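Local atomic coordinates of hypothetical protein Atu0741 (Agrobacterium tumefaciens str. C58, PDB entry 1ZHV), a protein that is of unknown function but carries an ACT-type domain pair, a fold that in relatives often binds small regulatory ligands such as amino acids. Residues Gly14-Ser19 against Val56-Gly61. Sequence-based numbering, arbitrary orientation.
Sequences GIARLS and VRVDPG
Val56 turns CG1 anti to its own nitrogen (chi1 177°), which lays this methyl against Ala16 CB at 3.8 Å and Leu18 CD1 at 3.7 Å. Val58 likewise has CG2 anti to the backbone N, while CG1 sits between N and the carbonyl carbon (chi1 65°); CG2 leans over the neighbouring peptide, 3.4 Å from Ile15 O. Ala16, Val56 and Val58 form an apolar patch that Trp27 and Ile52 extend. Ile15 and Asp59 are an antiparallel hydrogen-bonded pair: Ile15 N donates to Asp59 O from above the carbonyl plane, and Asp59 N returns a bond of 2.8 Å to Ile15 O. Arg17 N reaches Arg57 O at 2.9 Å, but the reciprocal link passes through a water that donates to Arg17 O (2.6 Å) and accepts from Arg57 N, so the ladder opens here. On the face carrying Ile15 and Asp59, the extended Arg17 and the bent Arg57 point the same way with their guanidinium planes 77° apart. Arg57 NH2 comes within 4.3 Å of the like-charged Arg17 NE; Arg17 NH2 is hydrogen-bonded to the backbone O of Asp41. Asp59 OD1 makes a salt bridge to Arg107 and accepts a hydrogen bond from Trp62 NE1. Strand 13-18, also paired with strand 43-48, thus joins strand 57-67 in an antiparallel ladder of the mixed sheet, where the N-terminal ACT-like sequence meets the ACT-domain sequence.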
# COMPACT_ATOMS: atom_id res chain seq x y z
N GLY A 14 0.43 7.99 3.90
CA GLY A 14 -0.09 8.02 5.25
C GLY A 14 -1.53 7.55 5.24
O GLY A 14 -2.18 7.60 4.20
N ILE A 15 -2.01 7.07 6.38
CA ILE A 15 -3.39 6.60 6.51
C ILE A 15 -4.11 7.59 7.43
O ILE A 15 -3.86 7.61 8.64
CB ILE A 15 -3.46 5.22 7.18
CG1 ILE A 15 -2.39 4.29 6.60
CG2 ILE A 15 -4.85 4.64 6.99
CD1 ILE A 15 -2.52 4.02 5.14
N ALA A 16 -4.99 8.40 6.86
CA ALA A 16 -5.71 9.37 7.66
C ALA A 16 -7.05 8.85 8.15
O ALA A 16 -7.69 8.03 7.50
CB ALA A 16 -5.92 10.65 6.87
N ARG A 17 -7.47 9.31 9.32
CA ARG A 17 -8.76 8.90 9.83
C ARG A 17 -9.64 10.13 10.04
O ARG A 17 -9.29 11.03 10.80
CB ARG A 17 -8.68 8.11 11.14
CG ARG A 17 -10.04 7.49 11.44
CD ARG A 17 -10.28 6.98 12.84
NE ARG A 17 -11.68 6.55 12.93
CZ ARG A 17 -12.26 6.02 14.01
NH1 ARG A 17 -11.56 5.84 15.12
NH2 ARG A 17 -13.53 5.66 13.96
N LEU A 18 -10.78 10.14 9.35
CA LEU A 18 -11.75 11.24 9.43
C LEU A 18 -13.06 10.72 9.99
O LEU A 18 -13.23 9.51 10.15
CB LEU A 18 -12.02 11.82 8.04
CG LEU A 18 -10.96 12.78 7.49
CD1 LEU A 18 -9.73 11.96 7.23
CD2 LEU A 18 -11.42 13.49 6.21
N SER A 19 -13.98 11.64 10.28
CA SER A 19 -15.29 11.31 10.81
C SER A 19 -16.10 10.47 9.82
O SER A 19 -16.12 10.75 8.62
CB SER A 19 -16.07 12.59 11.15
OG SER A 19 -17.37 12.31 11.65
N VAL A 56 -5.66 16.60 11.01
CA VAL A 56 -6.26 15.27 10.80
C VAL A 56 -5.42 14.14 11.41
O VAL A 56 -4.19 14.13 11.30
CB VAL A 56 -6.47 14.99 9.28
CG1 VAL A 56 -7.01 13.58 9.07
CG2 VAL A 56 -7.44 16.00 8.68
N ARG A 57 -6.10 13.21 12.08
CA ARG A 57 -5.42 12.07 12.69
C ARG A 57 -4.82 11.25 11.56
O ARG A 57 -5.47 11.01 10.54
CB ARG A 57 -6.39 11.22 13.50
CG ARG A 57 -6.75 11.85 14.85
CD ARG A 57 -7.30 10.81 15.82
NE ARG A 57 -8.57 10.24 15.37
CZ ARG A 57 -9.68 10.95 15.19
NH1 ARG A 57 -9.67 12.26 15.41
NH2 ARG A 57 -10.79 10.35 14.79
N VAL A 58 -3.59 10.80 11.74
CA VAL A 58 -2.93 10.05 10.70
C VAL A 58 -1.87 9.09 11.20
O VAL A 58 -1.22 9.33 12.22
CB VAL A 58 -2.28 11.01 9.66
CG1 VAL A 58 -1.17 11.81 10.31
CG2 VAL A 58 -1.76 10.23 8.46
N ASP A 59 -1.74 7.98 10.48
CA ASP A 59 -0.74 6.96 10.77
C ASP A 59 0.19 7.16 9.58
O ASP A 59 -0.04 6.62 8.50
CB ASP A 59 -1.39 5.57 10.73
CG ASP A 59 -0.45 4.47 11.17
OD1 ASP A 59 0.76 4.62 10.96
OD2 ASP A 59 -0.93 3.46 11.73
N PRO A 60 1.26 7.96 9.74
CA PRO A 60 2.18 8.21 8.64
C PRO A 60 3.37 7.27 8.47
O PRO A 60 3.58 6.36 9.27
CB PRO A 60 2.64 9.64 8.91
CG PRO A 60 2.80 9.60 10.39
CD PRO A 60 1.54 8.88 10.86
N GLY A 61 4.13 7.53 7.42
CA GLY A 61 5.33 6.76 7.14
C GLY A 61 5.15 5.43 6.45
O GLY A 61 5.68 4.42 6.91
O HOH W 1 -9.09 13.38 11.99